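Local coordinates for dephospho-CoA kinase (Mycobacterium paratuberculosis, PDB 6N39), which probably phosphorylates the 3'-hydroxyl group of dephospho-CoA with ATP, the last step of coenzyme A biosynthesis, and carries a C-terminal UPF0157 (GrpB) domain involved in its folding, at residues T241-G244 and H245-R249; L285-P288 and L289-A292; V358-L361 and T362-D366; R403-D406 and W407-S410. One frame throughout, in Å; residues are numbered along the deposited sequence.

Interaction 1: T241-G244 and H245-R249; sequences TASG and HRALR
Ser243 and Arg246 are the ends of a type II' beta turn that closes helix 228-243 and sends the chain toward strand 249-253 of the UPF0157 region. Backbone bonding defines the turn. Arg246 N donates to Ser243 O over 3.2 Å, nearly straight at 165°. The donor stands above the carbonyl plane rather than on a lone pair. Gly244 is the first residue to leave the helix, and it takes a positive phi of 76° as the turn's second residue.

Polar side chains add to this. Arg246 NH1 makes a weak bond of 3.5 Å to the same Ser243 O, which meets the guanidinium at its edge. CG of Arg246 lies anti to the carbonyl carbon (chi1 -62°), and the chain then runs extended to NE, which forms a salt bridge with Glu284. Ser243 OG turns back into the helix and bonds Leu239 O.

The side chains of the neighbours His245 and Arg246 lie against each other. CE1 of His245 sits 3.6 Å above the plane of the Arg246 guanidinium, over the centre of that group. In turn, Arg246 CG lies over one face of the imidazole, offset toward the rim.

Ser243 and Ala247 pack against each other, and both also touch Ile274 of strand 270-276. Between the two residues themselves, Ser243 CB meets Ala247 CB at 3.6 Å.

Interaction 2: L285-P288 and L289-A292; sequences LVEP and LLAA
Leu289 meets Leu285 one helical turn earlier, and this is the apolar side-chain contact at the start of the short helix 286-291. The backbone N of Leu289 donates to Leu285 O over 3.0 Å. CG of Leu289 lies anti to the carbonyl carbon (chi1 -71°), which brings CD1 alongside Leu285 CB at 3.9 Å. CG itself comes to 3.3 Å from Leu285 O, so the branch rests against the carbonyl as well as the methylene. Both leucines are buried. Leu289 reaches Leu239 of helix 228-243, and Leu285 reaches Ser243 of the same helix.

Leu290 bonds through its N to Val286 O. Its CG takes the other course, anti to the backbone N. Its CB lies 3.4 Å from Val286 O. Its side chain also touches Arg212 and Pro295.

Ala291 is on the exposed side. Its N gives a nearly straight bond to Glu287 O, 170° at the hydrogen. Its CB lies 3.6 Å from Glu287 O.

Ala292 N donates to Pro288 O over 3.0 Å, but the bond is more bent, at 137°. Its CB lies 3.5 Å from Pro288 O, and the methyl also packs on Ala242 of helix 228-243.

Four successive i to i+4 backbone bonds, with Leu285 and Leu289 buried against helix 228-243 and Glu287 and Ala291 exposed, are characteristic of a short amphipathic alpha-helix, here laid against helix 228-243 in the UPF0157 region.

Interaction 3: V358-L361 and T362-D366; sequences VDWL and TADPD
Thr362 N and Ala363 N bond Val358 O and Asp359 O as the last regular turn of helix 349-363, before the chain leaves helical geometry at Asp364 and enters helix 365-382. The closing bonds are poorer. Asp364 N makes weak bonds to Trp360 O and Leu361 O.

Thr362 adds a side-chain bond to its backbone one. OG1 lies anti to the carbonyl carbon (chi1 -62°), and this turns the hydroxyl back onto Val358 O at 2.8 Å. The amide N reaches the same oxygen at 2.9 Å. The two donors come from opposite faces of the carbonyl plane, and the hydroxyl stands 37° out of it. Thr362 and Val358 lie side by side, with Val358 CG1 4.1 Å from OG1.

Trp360 and Asp364 also lie side by side and point the same way. Their ring and carboxylate planes are 83° apart. NE1 of Trp360 and OD2 of Asp364 are 3.8 Å apart and are joined through a water. This water lies in the indole plane, accepts from Trp360 NE1 at 2.9 Å and donates to Asp364 OD2 at 2.5 Å. One face of the indole carries Leu361 CD2, 3.6 Å above the plane, and the ring also packs on Ala400 and Ala404 of helix 386-411.

Asp364 is the N-cap of helix 365-382, where OD1 accepts a weak bond from Ala367 N. Its two carboxylate oxygens thus have separate tasks: OD1 caps the new helix, and OD2 links it through water to the indole of the old one.

Interaction 4: R403-D406 and W407-S410; sequences RAWD and WADS
Trp405 meets Ala408 obliquely, with CE3 of its indole 3.8 Å from Ala408 CB. Both sit on the buried side of helix 386-411, the long final helix of the UPF0157 region. The ring also meets Tyr401 edge-to-face.

Trp407 follows another course. With CG anti to the backbone N (chi1 176°), the indole is carried away from residues 403-406 to meet Trp360 and Trp413. CB of Trp407 still rests 3.5 Å from Ala404 O, which lies near the ring plane at its edge.

The exposed side is polar. Asp406 and Asp409 share a water that donates to Asp406 OD1 at 2.6 Å and to Asp409 OD2 at 2.7 Å. The two oxygens are 4.6 Å apart, and their like charges are probably eased by this water and by the salt bridge of Asp409 OD2 to Arg310. Arg403 faces Asp399 and Asp370 with its own salt bridges.

At the end of this turn Asp406 O accepts twice. Ser410 N and Ser410 OG reach it from opposite faces of its plane, each at 3.0 Å, with OG 37° out of the plane.

The four contacts follow one another along the chain, all within the UPF0157 region, and form two pairs. Interactions 1 and 2 have centres 11 Å apart and touch: the end of helix 228-243 and the turn after it pack on residues 285-292, with Ala242 meeting Ala292 and Arg246 meeting Leu285. Interactions 3 and 4 are also 11 Å apart. There Trp360 and Ala363 of helix 349-363 pack on Ala404 and Trp407 of helix 386-411. Centres of contacts in different pairs lie 28 to 36 Å apart and none touch. The local contacts therefore lie in two separate helix-packing regions of the domain reported to assist folding, away from the predicted ATP site.

Interaction 1: T241-G244 and H245-R249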
# COMPACT_ATOMS: atom_id res chain seq x y z
N THR A 241 3.14 3.59 8.16
CA THR A 241 2.89 5.01 7.95
C THR A 241 1.52 5.41 8.48
O THR A 241 1.38 6.45 9.14
CB THR A 241 3.01 5.36 6.47
OG1 THR A 241 4.38 5.17 6.07
CG2 THR A 241 2.62 6.82 6.21
N ALA A 242 0.50 4.58 8.23
CA ALA A 242 -0.85 4.93 8.68
C ALA A 242 -0.98 4.89 10.20
O ALA A 242 -1.76 5.65 10.77
CB ALA A 242 -1.88 3.99 8.03
N SER A 243 -0.25 4.00 10.86
CA SER A 243 -0.41 3.83 12.30
C SER A 243 0.31 4.91 13.09
O SER A 243 -0.05 5.14 14.25
CB SER A 243 0.11 2.47 12.72
OG SER A 243 -0.65 1.46 12.08
N GLY A 244 1.33 5.53 12.51
CA GLY A 244 1.92 6.66 13.22
C GLY A 244 2.79 6.20 14.36
O GLY A 244 3.76 5.49 14.12
N HIS A 245 2.46 6.58 15.61
CA HIS A 245 3.19 6.13 16.80
C HIS A 245 2.62 4.86 17.40
O HIS A 245 3.21 4.31 18.33
CB HIS A 245 3.16 7.22 17.88
CG HIS A 245 1.79 7.44 18.46
ND1 HIS A 245 0.77 8.02 17.74
CD2 HIS A 245 1.26 7.12 19.66
CE1 HIS A 245 -0.32 8.08 18.48
NE2 HIS A 245 -0.05 7.54 19.66
N ARG A 246 1.47 4.39 16.92
CA ARG A 246 0.73 3.34 17.61
C ARG A 246 1.17 1.93 17.25
O ARG A 246 0.85 1.00 17.99
CB ARG A 246 -0.76 3.49 17.33
CG ARG A 246 -1.36 4.82 17.84
CD ARG A 246 -2.83 4.91 17.40
NE ARG A 246 -3.42 6.23 17.59
CZ ARG A 246 -3.33 7.21 16.70
NH1 ARG A 246 -2.64 7.02 15.58
NH2 ARG A 246 -3.90 8.37 16.95
N ALA A 247 1.90 1.74 16.14
CA ALA A 247 2.37 0.40 15.77
C ALA A 247 3.73 0.16 16.41
O ALA A 247 4.74 0.70 15.96
CB ALA A 247 2.45 0.24 14.26
N LEU A 248 3.75 -0.67 17.46
CA LEU A 248 5.03 -1.08 18.02
C LEU A 248 5.82 -1.92 17.03
O LEU A 248 7.05 -1.84 16.98
CB LEU A 248 4.80 -1.84 19.32
CG LEU A 248 3.93 -1.08 20.34
CD1 LEU A 248 3.91 -1.82 21.66
CD2 LEU A 248 4.44 0.35 20.54
N ARG A 249 5.14 -2.75 16.24
CA ARG A 249 5.78 -3.50 15.16
C ARG A 249 4.68 -3.97 14.23
O ARG A 249 3.50 -4.02 14.61
CB ARG A 249 6.62 -4.68 15.68
CG ARG A 249 5.86 -5.70 16.53
CD ARG A 249 6.80 -6.81 17.08
NE ARG A 249 7.22 -7.71 16.00
CZ ARG A 249 8.12 -8.67 16.12
NH1 ARG A 249 8.71 -8.91 17.29
NH2 ARG A 249 8.43 -9.41 15.07

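Interaction 2: L285-P288 and L289-A292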
# COMPACT_ATOMS: atom_id res chain seq x y z
N LEU A 285 -7.01 3.44 15.87
CA LEU A 285 -6.59 3.24 14.48
C LEU A 285 -7.72 3.19 13.43
O LEU A 285 -7.43 3.01 12.24
CB LEU A 285 -5.76 1.95 14.37
CG LEU A 285 -4.36 2.09 14.99
CD1 LEU A 285 -3.67 0.73 15.05
CD2 LEU A 285 -3.52 3.05 14.16
N VAL A 286 -8.99 3.36 13.79
CA VAL A 286 -10.07 3.08 12.83
C VAL A 286 -10.02 4.03 11.64
O VAL A 286 -10.03 3.61 10.48
CB VAL A 286 -11.45 3.13 13.52
CG1 VAL A 286 -12.58 3.17 12.49
CG2 VAL A 286 -11.61 1.94 14.45
N GLU A 287 -9.97 5.34 11.91
CA GLU A 287 -9.98 6.30 10.80
C GLU A 287 -8.70 6.25 9.96
O GLU A 287 -8.80 6.27 8.72
CB GLU A 287 -10.24 7.71 11.33
CG GLU A 287 -11.66 7.94 11.84
CD GLU A 287 -12.72 7.59 10.79
OE1 GLU A 287 -13.43 6.57 10.98
OE2 GLU A 287 -12.84 8.33 9.79
N PRO A 288 -7.49 6.22 10.53
CA PRO A 288 -6.32 6.19 9.64
C PRO A 288 -6.21 4.89 8.86
O PRO A 288 -5.74 4.92 7.72
CB PRO A 288 -5.12 6.42 10.58
CG PRO A 288 -5.62 6.30 11.97
CD PRO A 288 -7.13 6.43 11.95
N LEU A 289 -6.66 3.76 9.40
CA LEU A 289 -6.62 2.53 8.61
C LEU A 289 -7.66 2.57 7.49
O LEU A 289 -7.40 2.09 6.38
CB LEU A 289 -6.80 1.30 9.50
CG LEU A 289 -5.60 0.99 10.41
CD1 LEU A 289 -5.79 -0.32 11.16
CD2 LEU A 289 -4.29 0.96 9.64
N LEU A 290 -8.84 3.13 7.76
CA LEU A 290 -9.85 3.29 6.72
C LEU A 290 -9.34 4.19 5.60
O LEU A 290 -9.47 3.86 4.41
CB LEU A 290 -11.15 3.85 7.32
CG LEU A 290 -12.31 4.10 6.34
CD1 LEU A 290 -12.82 2.80 5.72
CD2 LEU A 290 -13.47 4.85 7.03
N ALA A 291 -8.71 5.33 5.95
CA ALA A 291 -8.13 6.18 4.93
C ALA A 291 -7.05 5.45 4.15
O ALA A 291 -6.85 5.72 2.96
CB ALA A 291 -7.55 7.47 5.55
N ALA A 292 -6.34 4.51 4.78
CA ALA A 292 -5.31 3.77 4.07
C ALA A 292 -5.85 2.57 3.29
O ALA A 292 -5.05 1.88 2.65
CB ALA A 292 -4.23 3.29 5.05

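Interaction 3: V358-L361 and T362-D366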
# COMPACT_ATOMS: atom_id res chain seq x y z
N VAL A 358 4.58 -18.67 12.28
CA VAL A 358 5.46 -18.55 11.12
C VAL A 358 6.82 -19.16 11.40
O VAL A 358 7.35 -19.94 10.60
CB VAL A 358 5.59 -17.08 10.69
CG1 VAL A 358 6.57 -16.96 9.54
CG2 VAL A 358 4.23 -16.53 10.30
N ASP A 359 7.45 -18.78 12.53
CA ASP A 359 8.81 -19.29 12.77
C ASP A 359 8.81 -20.81 12.94
O ASP A 359 9.70 -21.52 12.43
CB ASP A 359 9.43 -18.61 13.98
CG ASP A 359 9.86 -17.19 13.69
OD1 ASP A 359 10.10 -16.90 12.51
OD2 ASP A 359 9.96 -16.36 14.62
N TRP A 360 7.81 -21.33 13.65
CA TRP A 360 7.69 -22.76 13.89
C TRP A 360 7.54 -23.52 12.58
O TRP A 360 8.33 -24.42 12.29
CB TRP A 360 6.50 -23.00 14.83
CG TRP A 360 6.15 -24.44 15.03
CD1 TRP A 360 6.96 -25.43 15.52
CD2 TRP A 360 4.89 -25.06 14.76
NE1 TRP A 360 6.28 -26.62 15.55
CE2 TRP A 360 5.00 -26.42 15.10
CE3 TRP A 360 3.66 -24.59 14.25
CZ2 TRP A 360 3.95 -27.32 14.95
CZ3 TRP A 360 2.61 -25.49 14.11
CH2 TRP A 360 2.77 -26.84 14.46
N LEU A 361 6.56 -23.14 11.75
CA LEU A 361 6.38 -23.84 10.49
C LEU A 361 7.58 -23.68 9.57
O LEU A 361 7.91 -24.60 8.81
CB LEU A 361 5.09 -23.37 9.80
CG LEU A 361 3.77 -23.88 10.41
CD1 LEU A 361 2.58 -23.50 9.55
CD2 LEU A 361 3.82 -25.38 10.64
N THR A 362 8.26 -22.53 9.62
CA THR A 362 9.47 -22.38 8.83
C THR A 362 10.53 -23.39 9.25
O THR A 362 11.24 -23.94 8.40
CB THR A 362 10.02 -20.95 8.94
OG1 THR A 362 9.05 -20.03 8.41
CG2 THR A 362 11.32 -20.82 8.14
N ALA A 363 10.62 -23.69 10.54
CA ALA A 363 11.67 -24.60 11.00
C ALA A 363 11.30 -26.08 10.90
O ALA A 363 12.21 -26.92 10.92
CB ALA A 363 12.04 -24.29 12.46
N ASP A 364 10.02 -26.44 10.77
CA ASP A 364 9.57 -27.83 10.94
C ASP A 364 8.80 -28.31 9.72
O ASP A 364 7.57 -28.15 9.64
CB ASP A 364 8.72 -27.94 12.21
CG ASP A 364 8.34 -29.38 12.55
OD1 ASP A 364 8.61 -30.31 11.75
OD2 ASP A 364 7.76 -29.58 13.64
N PRO A 365 9.48 -28.96 8.77
CA PRO A 365 8.81 -29.40 7.53
C PRO A 365 7.67 -30.38 7.74
O PRO A 365 6.68 -30.35 6.99
CB PRO A 365 9.94 -30.05 6.72
CG PRO A 365 11.20 -29.50 7.31
CD PRO A 365 10.91 -29.32 8.76
N ASP A 366 7.80 -31.28 8.72
CA ASP A 366 6.73 -32.23 8.99
C ASP A 366 5.46 -31.52 9.44
O ASP A 366 4.35 -31.87 9.01
CB ASP A 366 7.18 -33.24 10.05
CG ASP A 366 8.41 -34.02 9.62
OD1 ASP A 366 8.63 -34.19 8.40
OD2 ASP A 366 9.17 -34.46 10.51
O HOH W 1 7.51 -29.17 16.06

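Interaction 4: R403-D406 and W407-S410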
# COMPACT_ATOMS: atom_id res chain seq x y z
N ARG A 403 2.04 -27.72 20.10
CA ARG A 403 3.31 -28.17 19.53
C ARG A 403 4.23 -26.98 19.26
O ARG A 403 5.43 -27.05 19.52
CB ARG A 403 3.07 -28.96 18.25
CG ARG A 403 2.48 -30.36 18.47
CD ARG A 403 1.61 -30.75 17.28
NE ARG A 403 2.39 -30.96 16.07
CZ ARG A 403 1.87 -31.04 14.85
NH1 ARG A 403 0.56 -30.91 14.68
NH2 ARG A 403 2.66 -31.26 13.80
N ALA A 404 3.68 -25.91 18.68
CA ALA A 404 4.46 -24.70 18.46
C ALA A 404 5.07 -24.21 19.76
O ALA A 404 6.25 -23.84 19.80
CB ALA A 404 3.58 -23.62 17.83
N TRP A 405 4.29 -24.20 20.84
CA TRP A 405 4.86 -23.70 22.09
C TRP A 405 5.85 -24.68 22.69
O TRP A 405 6.81 -24.27 23.36
CB TRP A 405 3.75 -23.32 23.07
CG TRP A 405 3.26 -21.92 22.75
CD1 TRP A 405 2.08 -21.57 22.16
CD2 TRP A 405 3.99 -20.70 22.97
NE1 TRP A 405 2.02 -20.19 22.00
CE2 TRP A 405 3.18 -19.64 22.50
CE3 TRP A 405 5.23 -20.40 23.54
CZ2 TRP A 405 3.57 -18.31 22.58
CZ3 TRP A 405 5.62 -19.07 23.61
CH2 TRP A 405 4.79 -18.05 23.13
N ASP A 406 5.68 -25.98 22.45
CA ASP A 406 6.71 -26.95 22.86
C ASP A 406 8.02 -26.66 22.15
O ASP A 406 9.10 -26.65 22.76
CB ASP A 406 6.25 -28.37 22.56
CG ASP A 406 5.52 -29.01 23.71
OD1 ASP A 406 5.73 -28.57 24.85
OD2 ASP A 406 4.73 -29.95 23.46
N TRP A 407 7.95 -26.41 20.84
CA TRP A 407 9.13 -26.06 20.07
C TRP A 407 9.74 -24.75 20.57
O TRP A 407 10.96 -24.62 20.64
CB TRP A 407 8.76 -25.95 18.58
CG TRP A 407 9.87 -25.50 17.70
CD1 TRP A 407 10.85 -26.27 17.13
CD2 TRP A 407 10.13 -24.16 17.28
NE1 TRP A 407 11.70 -25.49 16.38
CE2 TRP A 407 11.28 -24.19 16.45
CE3 TRP A 407 9.51 -22.93 17.51
CZ2 TRP A 407 11.81 -23.04 15.87
CZ3 TRP A 407 10.04 -21.79 16.92
CH2 TRP A 407 11.17 -21.85 16.12
N ALA A 408 8.89 -23.77 20.90
CA ALA A 408 9.39 -22.50 21.40
C ALA A 408 10.13 -22.67 22.71
O ALA A 408 11.19 -22.08 22.92
CB ALA A 408 8.25 -21.50 21.56
N ASP A 409 9.56 -23.48 23.62
CA ASP A 409 10.24 -23.75 24.89
C ASP A 409 11.57 -24.45 24.65
O ASP A 409 12.57 -24.11 25.28
CB ASP A 409 9.35 -24.59 25.81
CG ASP A 409 8.12 -23.84 26.30
OD1 ASP A 409 8.15 -22.59 26.39
OD2 ASP A 409 7.11 -24.50 26.62
N SER A 410 11.60 -25.42 23.73
CA SER A 410 12.82 -26.19 23.49
C SER A 410 13.93 -25.32 22.91
O SER A 410 15.09 -25.42 23.33
CB SER A 410 12.54 -27.36 22.56
OG SER A 410 11.57 -28.23 23.09
O HOH W 2 7.16 -27.23 26.54